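Local coordinates for alpha-fucosidase GH29 (Fusarium graminearum, PDB 4PSR), which probably hydrolyses alpha-1,6-linked fucose from the reducing-end N-acetylglucosamine of glycoprotein glycans, as an alpha-L-fucosidase of glycoside hydrolase family 29, at residues A[171-176]-A[226-231]; A[202-207]-A[242-247]. All blocks are in the same frame, centred on the assembly; numbering follows the deposited sequence.

Contact 1: A[171-176]-A[226-231]. With FUL (beta-L-fucopyranose), chain M; MAN (alpha-D-mannopyranose), chain D.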
loop_
_atom_site.group_PDB
_atom_site.type_symbol
_atom_site.label_atom_id
_atom_site.label_comp_id
_atom_site.label_asym_id
_atom_site.label_seq_id
_atom_site.Cartn_x
_atom_site.Cartn_y
_atom_site.Cartn_z
ATOM N N HIS A 171 0.418 -6.666 -13.672
ATOM C CA HIS A 171 0.173 -5.391 -14.343
ATOM C C HIS A 171 -0.176 -5.623 -15.838
ATOM O O HIS A 171 0.160 -4.813 -16.705
ATOM C CB HIS A 171 1.381 -4.413 -14.246
ATOM C CG HIS A 171 2.127 -4.385 -12.932
ATOM N ND1 HIS A 171 2.451 -3.206 -12.297
ATOM C CD2 HIS A 171 2.678 -5.377 -12.180
ATOM C CE1 HIS A 171 3.175 -3.469 -11.215
ATOM N NE2 HIS A 171 3.328 -4.778 -11.125
ATOM N N GLN A 172 -0.894 -6.710 -16.108
ATOM C CA GLN A 172 -1.008 -7.206 -17.478
ATOM C C GLN A 172 -2.166 -6.617 -18.282
ATOM O O GLN A 172 -2.274 -6.888 -19.474
ATOM C CB GLN A 172 -0.954 -8.740 -17.525
ATOM C CG GLN A 172 -2.232 -9.523 -17.297
ATOM C CD GLN A 172 -2.748 -9.582 -15.870
ATOM O OE1 GLN A 172 -2.357 -8.773 -15.018
ATOM N NE2 GLN A 172 -3.642 -10.534 -15.592
ATOM N N ALA A 173 -2.976 -5.763 -17.668
ATOM C CA ALA A 173 -4.035 -5.064 -18.418
ATOM C C ALA A 173 -3.495 -4.004 -19.348
ATOM O O ALA A 173 -3.964 -3.888 -20.504
ATOM C CB ALA A 173 -5.033 -4.453 -17.479
ATOM N N TYR A 174 -2.540 -3.185 -18.912
ATOM C CA TYR A 174 -2.108 -2.073 -19.764
ATOM C C TYR A 174 -1.307 -2.570 -20.967
ATOM O O TYR A 174 -1.194 -1.892 -22.003
ATOM C CB TYR A 174 -1.340 -1.029 -18.946
ATOM C CG TYR A 174 -0.925 0.215 -19.679
ATOM C CD1 TYR A 174 -1.787 0.862 -20.566
ATOM C CD2 TYR A 174 0.300 0.800 -19.426
ATOM C CE1 TYR A 174 -1.396 2.005 -21.210
ATOM C CE2 TYR A 174 0.702 1.959 -20.076
ATOM C CZ TYR A 174 -0.162 2.571 -20.953
ATOM O OH TYR A 174 0.286 3.725 -21.580
ATOM N N ASN A 175 -0.809 -3.805 -20.873
ATOM C CA ASN A 175 -0.109 -4.436 -21.983
ATOM C C ASN A 175 -0.817 -4.301 -23.340
ATOM O O ASN A 175 -0.143 -4.052 -24.348
ATOM C CB ASN A 175 0.123 -5.927 -21.649
ATOM C CG ASN A 175 0.667 -6.707 -22.811
ATOM O OD1 ASN A 175 -0.089 -7.408 -23.494
ATOM N ND2 ASN A 175 1.961 -6.574 -23.081
ATOM N N TYR A 176 -2.130 -4.473 -23.348
ATOM C CA TYR A 176 -2.907 -4.408 -24.582
ATOM C C TYR A 176 -3.816 -3.205 -24.625
ATOM O O TYR A 176 -4.694 -3.135 -25.509
ATOM C CB TYR A 176 -3.702 -5.695 -24.803
ATOM C CG TYR A 176 -4.770 -6.061 -23.786
ATOM C CD1 TYR A 176 -4.447 -6.790 -22.627
ATOM C CD2 TYR A 176 -6.129 -5.772 -24.020
ATOM C CE1 TYR A 176 -5.416 -7.170 -21.746
ATOM C CE2 TYR A 176 -7.111 -6.142 -23.105
ATOM C CZ TYR A 176 -6.749 -6.866 -21.988
ATOM O OH TYR A 176 -7.708 -7.276 -21.088
ATOM N N ASP A 226 -2.536 -3.712 -11.248
ATOM C CA ASP A 226 -2.327 -2.355 -11.718
ATOM C C ASP A 226 -3.551 -1.856 -12.503
ATOM O O ASP A 226 -4.516 -2.572 -12.660
ATOM C CB ASP A 226 -1.044 -2.274 -12.570
ATOM C CG ASP A 226 -0.336 -0.945 -12.454
ATOM O OD1 ASP A 226 -0.979 0.032 -11.963
ATOM O OD2 ASP A 226 0.830 -0.853 -12.846
ATOM N N PHE A 227 -3.442 -0.617 -12.964
ATOM C CA PHE A 227 -4.533 0.123 -13.612
ATOM C C PHE A 227 -4.899 -0.454 -14.975
ATOM O O PHE A 227 -4.294 -1.421 -15.443
ATOM C CB PHE A 227 -4.157 1.607 -13.746
ATOM C CG PHE A 227 -3.254 1.919 -14.900
ATOM C CD1 PHE A 227 -3.746 2.533 -16.033
ATOM C CD2 PHE A 227 -1.905 1.604 -14.873
ATOM C CE1 PHE A 227 -2.920 2.824 -17.122
ATOM C CE2 PHE A 227 -1.079 1.900 -15.959
ATOM C CZ PHE A 227 -1.596 2.516 -17.089
ATOM N N SER A 228 -5.883 0.174 -15.621
ATOM C CA SER A 228 -6.456 -0.257 -16.914
ATOM C C SER A 228 -7.378 -1.459 -16.732
ATOM O O SER A 228 -7.653 -2.182 -17.701
ATOM C CB SER A 228 -5.400 -0.494 -17.991
ATOM O OG SER A 228 -6.047 -0.563 -19.267
ATOM N N LEU A 229 -7.904 -1.661 -15.523
ATOM C CA LEU A 229 -8.994 -2.593 -15.314
ATOM C C LEU A 229 -10.316 -1.959 -15.824
ATOM O O LEU A 229 -11.090 -2.611 -16.549
ATOM C CB LEU A 229 -9.109 -3.021 -13.830
ATOM C CG LEU A 229 -7.840 -3.680 -13.237
ATOM C CD1 LEU A 229 -8.130 -4.070 -11.823
ATOM C CD2 LEU A 229 -7.401 -4.895 -14.051
ATOM N N ASP A 230 -10.559 -0.714 -15.410
ATOM C CA ASP A 230 -11.620 0.147 -15.999
ATOM C C ASP A 230 -11.267 1.564 -15.596
ATOM O O ASP A 230 -11.853 2.116 -14.645
ATOM C CB ASP A 230 -13.025 -0.255 -15.532
ATOM C CG ASP A 230 -14.149 0.536 -16.230
ATOM O OD1 ASP A 230 -13.818 1.233 -17.224
ATOM O OD2 ASP A 230 -15.318 0.420 -15.748
ATOM N N SER A 231 -10.282 2.122 -16.272
ATOM C CA SER A 231 -9.808 3.463 -15.962
ATOM C C SER A 231 -9.719 4.285 -17.234
ATOM O O SER A 231 -8.649 4.654 -17.703
ATOM C CB SER A 231 -8.505 3.406 -15.161
ATOM O OG SER A 231 -7.547 2.618 -15.809
HETATM C C1 FUL M . 2.233 2.019 -12.054
HETATM C C2 FUL M . 3.045 1.332 -13.132
HETATM O O2 FUL M . 2.816 1.899 -14.432
HETATM C C3 FUL M . 4.488 1.492 -12.729
HETATM O O3 FUL M . 5.307 0.940 -13.735
HETATM C C4 FUL M . 4.670 0.785 -11.411
HETATM O O4 FUL M . 4.440 -0.610 -11.588
HETATM C C5 FUL M . 3.706 1.371 -10.387
HETATM C C6 FUL M . 3.764 0.665 -9.050
HETATM O O5 FUL M . 2.352 1.333 -10.830
HETATM O O1 FUL M . 0.878 1.976 -12.422
HETATM C C1 MAN D . -19.425 2.776 -19.514
HETATM C C2 MAN D . -18.920 1.482 -18.905
HETATM C C3 MAN D . -17.708 1.747 -18.016
HETATM C C4 MAN D . -16.656 2.604 -18.709
HETATM C C5 MAN D . -17.293 3.826 -19.382
HETATM C C6 MAN D . -16.330 4.627 -20.285
HETATM O O2 MAN D . -18.464 0.599 -19.919
HETATM O O3 MAN D . -17.147 0.529 -17.599
HETATM O O4 MAN D . -15.746 3.075 -17.725
HETATM O O5 MAN D . -18.388 3.400 -20.211
HETATM O O6 MAN D . -15.641 3.724 -21.152
HETATM O O HOH W 1 -1.951 -2.713 -16.040
HETATM O O HOH W 2 -3.235 -4.633 -14.400
#

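Contact 2: A[202-207]-A[242-247]. With MAN (alpha-D-mannopyranose), chain B.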
loop_
_atom_site.group_PDB
_atom_site.type_symbol
_atom_site.label_atom_id
_atom_site.label_comp_id
_atom_site.label_asym_id
_atom_site.label_seq_id
_atom_site.Cartn_x
_atom_site.Cartn_y
_atom_site.Cartn_z
ATOM N N GLU A 202 -9.394 -12.014 -27.433
ATOM C CA GLU A 202 -8.337 -12.938 -27.061
ATOM C C GLU A 202 -7.495 -12.329 -25.953
ATOM O O GLU A 202 -7.068 -13.056 -25.043
ATOM C CB GLU A 202 -7.464 -13.263 -28.262
ATOM C CG GLU A 202 -8.201 -14.105 -29.294
ATOM C CD GLU A 202 -7.377 -14.428 -30.522
ATOM O OE1 GLU A 202 -6.124 -14.396 -30.437
ATOM O OE2 GLU A 202 -8.020 -14.722 -31.564
ATOM N N GLU A 203 -7.256 -11.022 -26.005
ATOM C CA GLU A 203 -6.455 -10.347 -24.966
ATOM C C GLU A 203 -7.209 -10.371 -23.644
ATOM O O GLU A 203 -6.594 -10.598 -22.596
ATOM C CB GLU A 203 -6.118 -8.886 -25.329
ATOM C CG GLU A 203 -5.178 -8.722 -26.522
ATOM C CD GLU A 203 -3.730 -9.014 -26.261
ATOM O OE1 GLU A 203 -3.391 -9.411 -25.111
ATOM O OE2 GLU A 203 -2.898 -8.850 -27.196
ATOM N N ASP A 204 -8.517 -10.108 -23.663
ATOM C CA ASP A 204 -9.321 -10.145 -22.445
ATOM C C ASP A 204 -9.302 -11.552 -21.837
ATOM O O ASP A 204 -9.189 -11.743 -20.626
ATOM C CB ASP A 204 -10.764 -9.655 -22.708
ATOM C CG ASP A 204 -10.863 -8.138 -22.859
ATOM O OD1 ASP A 204 -10.216 -7.411 -22.076
ATOM O OD2 ASP A 204 -11.610 -7.690 -23.773
ATOM N N GLN A 205 -9.417 -12.561 -22.683
ATOM C CA GLN A 205 -9.338 -13.925 -22.216
ATOM C C GLN A 205 -7.959 -14.235 -21.618
ATOM O O GLN A 205 -7.889 -14.920 -20.581
ATOM C CB GLN A 205 -9.666 -14.910 -23.367
ATOM C CG GLN A 205 -9.623 -16.369 -22.952
ATOM C CD GLN A 205 -10.792 -16.733 -22.045
ATOM O OE1 GLN A 205 -11.952 -16.552 -22.423
ATOM N NE2 GLN A 205 -10.508 -17.257 -20.861
ATOM N N LEU A 206 -6.903 -13.771 -22.263
ATOM C CA LEU A 206 -5.536 -13.981 -21.808
ATOM C C LEU A 206 -5.307 -13.281 -20.472
ATOM O O LEU A 206 -4.570 -13.817 -19.613
ATOM C CB LEU A 206 -4.541 -13.518 -22.881
ATOM C CG LEU A 206 -3.064 -13.710 -22.557
ATOM C CD1 LEU A 206 -2.727 -15.194 -22.392
ATOM C CD2 LEU A 206 -2.191 -13.108 -23.649
ATOM N N TRP A 207 -5.934 -12.132 -20.239
ATOM C CA TRP A 207 -5.786 -11.439 -18.947
ATOM C C TRP A 207 -6.234 -12.351 -17.819
ATOM O O TRP A 207 -5.544 -12.517 -16.799
ATOM C CB TRP A 207 -6.604 -10.142 -18.958
ATOM C CG TRP A 207 -6.563 -9.385 -17.648
ATOM C CD1 TRP A 207 -5.666 -8.423 -17.279
ATOM C CD2 TRP A 207 -7.475 -9.535 -16.557
ATOM N NE1 TRP A 207 -5.957 -7.982 -15.996
ATOM C CE2 TRP A 207 -7.045 -8.654 -15.522
ATOM C CE3 TRP A 207 -8.596 -10.341 -16.336
ATOM C CZ2 TRP A 207 -7.736 -8.533 -14.311
ATOM C CZ3 TRP A 207 -9.268 -10.233 -15.129
ATOM C CH2 TRP A 207 -8.830 -9.331 -14.121
ATOM N N CYS A 242 -9.095 1.540 -22.136
ATOM C CA CYS A 242 -8.239 1.542 -20.935
ATOM C C CYS A 242 -8.908 0.659 -19.888
ATOM O O CYS A 242 -9.125 1.053 -18.732
ATOM C CB CYS A 242 -8.027 2.986 -20.421
ATOM S SG CYS A 242 -6.553 3.221 -19.399
ATOM N N ALA A 243 -9.272 -0.547 -20.329
ATOM C CA ALA A 243 -10.080 -1.448 -19.547
ATOM C C ALA A 243 -9.900 -2.897 -19.943
ATOM O O ALA A 243 -9.454 -3.195 -21.054
ATOM C CB ALA A 243 -11.597 -1.070 -19.696
ATOM N N VAL A 244 -10.316 -3.761 -19.030
ATOM C CA VAL A 244 -10.492 -5.198 -19.242
ATOM C C VAL A 244 -11.990 -5.488 -19.314
ATOM O O VAL A 244 -12.789 -4.915 -18.587
ATOM C CB VAL A 244 -9.834 -6.037 -18.085
ATOM C CG1 VAL A 244 -10.142 -7.524 -18.237
ATOM C CG2 VAL A 244 -8.335 -5.784 -18.017
ATOM N N ASP A 245 -12.375 -6.371 -20.218
ATOM C CA ASP A 245 -13.764 -6.777 -20.282
ATOM C C ASP A 245 -14.366 -7.084 -18.893
ATOM O O ASP A 245 -13.784 -7.826 -18.075
ATOM C CB ASP A 245 -13.874 -7.994 -21.187
ATOM C CG ASP A 245 -15.281 -8.481 -21.297
ATOM O OD1 ASP A 245 -16.062 -7.801 -21.997
ATOM O OD2 ASP A 245 -15.590 -9.504 -20.656
ATOM N N GLU A 246 -15.545 -6.544 -18.609
ATOM C CA GLU A 246 -16.170 -6.670 -17.321
ATOM C C GLU A 246 -16.412 -8.111 -16.896
ATOM O O GLU A 246 -16.186 -8.465 -15.743
ATOM C CB GLU A 246 -17.500 -5.888 -17.285
ATOM C CG GLU A 246 -18.159 -5.871 -15.925
ATOM C CD GLU A 246 -19.600 -5.414 -15.944
ATOM O OE1 GLU A 246 -19.998 -4.759 -14.973
ATOM O OE2 GLU A 246 -20.331 -5.735 -16.903
ATOM N N GLN A 247 -16.861 -8.936 -17.839
ATOM C CA GLN A 247 -17.121 -10.339 -17.579
ATOM C C GLN A 247 -15.846 -11.040 -17.089
ATOM O O GLN A 247 -15.876 -11.841 -16.156
ATOM C CB GLN A 247 -17.669 -11.024 -18.843
ATOM C CG GLN A 247 -17.965 -12.487 -18.677
ATOM C CD GLN A 247 -18.860 -13.061 -19.776
ATOM O OE1 GLN A 247 -19.100 -12.429 -20.807
ATOM N NE2 GLN A 247 -19.355 -14.270 -19.553
HETATM C C1 MAN B . -19.628 -3.607 -20.141
HETATM C C2 MAN B . -20.363 -4.855 -20.639
HETATM C C3 MAN B . -21.873 -4.561 -20.678
HETATM C C4 MAN B . -22.360 -4.079 -19.286
HETATM C C5 MAN B . -21.534 -2.832 -18.867
HETATM C C6 MAN B . -21.815 -2.322 -17.449
HETATM O O2 MAN B . -20.176 -5.911 -19.718
HETATM O O3 MAN B . -22.609 -5.677 -21.132
HETATM O O4 MAN B . -23.738 -3.743 -19.340
HETATM O O5 MAN B . -20.107 -3.159 -18.909
HETATM O O6 MAN B . -20.902 -1.236 -17.164
#

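Contact 1: A[171-176]-A[226-231]
Asp226, which meets His171 through OD2, has its other carboxylate oxygen, OD1, gripped by three groups. The anomeric hydroxyl of the bound fucose donates from FUL O1 to Asp226 OD1 at 2.7 Å, Phe227 N donates to the same OD1 at 2.7 Å, and Lys272 adds a salt bridge. His171 ND1 then gives its hydrogen to Asp226 OD2 (2.9 Å, N-H...O 152°), arriving on the anti side and moderately out of the carboxylate plane, while the ring and carboxylate planes stand steeply inclined. With both oxygens engaged, the rotation of the carboxylate is fixed beside the sugar's O1. The imidazole also reaches the fucose, His171 CE1 lying 3.1 Å from FUL O4.

Farther along, Phe227 sets CZ over one face of Tyr174, with Phe227 CZ 3.5 Å from Tyr174 CD2. The planes make 46°, an oblique aromatic pair. Tyr174 CG, anti to the backbone N (chi1 -176°), brings one face of the phenol ring to Phe227 CZ. Ala173 packs its methyl against the opposing backbone, CB lying 3.5 Å from Ser228 O, and Leu229 CD2 touches the same methyl.

A water joins the two backbones: it donates to Phe227 O (2.7 Å) and accepts from Tyr174 N (3.0 Å), with a weak third bond to His171 O. Asp230, near the far end of 226-231, accepts from O3 and O4 of a glycan mannose.

Both segments follow neighbouring parallel strands of the TIM barrel, 165-170 and 222-225, at the mouth where the fucose lies. The hydrogen-bond network therefore ties the sugar's anomeric oxygen to two successive barrel loops, with apolar packing and bridging water between the loops.

Contact 2: A[202-207]-A[242-247]
Asp204, on helix 200-218, accepts the backbone N-H of Asp245 in a nearly straight bond: Asp245 N lies 3.0 Å from Asp204 OD1, with an N-H...O angle of 174°. The hydrogen comes from well above the carboxylate plane, and Tyr176 OH bonds to the same OD1, so two donors hold this buried oxygen. The carboxylate also leans on the neighbouring methylene, Asp204 CG lying 3.4 Å from Asp245 CB. Asp245 CG is anti to its own backbone N (chi1 180°), a torsion that takes the second carboxylate away from the first; OD2 of Asp204 and OD1 of Asp245 stay 4.8 Å apart. Asp245 is instead the N-cap of helix 246-263, its OD2 accepting from Lys248 N.

One helical turn on, Trp207 offers a face of its indole to Val244, and both methyls of the valine use it. Val244 CG2 makes a CH-pi contact 3.8 Å from the centroid of the Trp207 five-membered ring, only 8° off the normal. Val244 CG1 lies over the same face, offset toward the rim and 3.7 Å from Trp207 CE3. Beyond Asp245, Glu246 OE2 accepts from O2 of a glycan mannose.

The buried oxygen of Asp204 thus fixes the backbone at the helix start, while Trp207 packs on Val244, so a polar and an apolar contact join helix 200-218 to the N-terminal lead-in of helix 246-263.

Overall arrangement
Contacts 1 and 2 lie about 9 Å apart between centres, on the same side of the chain's centre, and their segments alternate along the chain. Contact 1 sits at the barrel mouth, entirely buried, where polar groups converge on a bound sugar and a bridging water. Contact 2 lies farther from the chain centre; Asp204, Trp207 and Val244 are buried, but Asp245 is partly exposed, and its chemistry is a carboxylate-to-backbone bond and an aromatic-aliphatic contact where a loop enters a helix. The backbones of Leu229 and Val244 pair, coupling the two directly, and Tyr176 adds a second link. Asp230 and Glu246 each bind a different mannose residue.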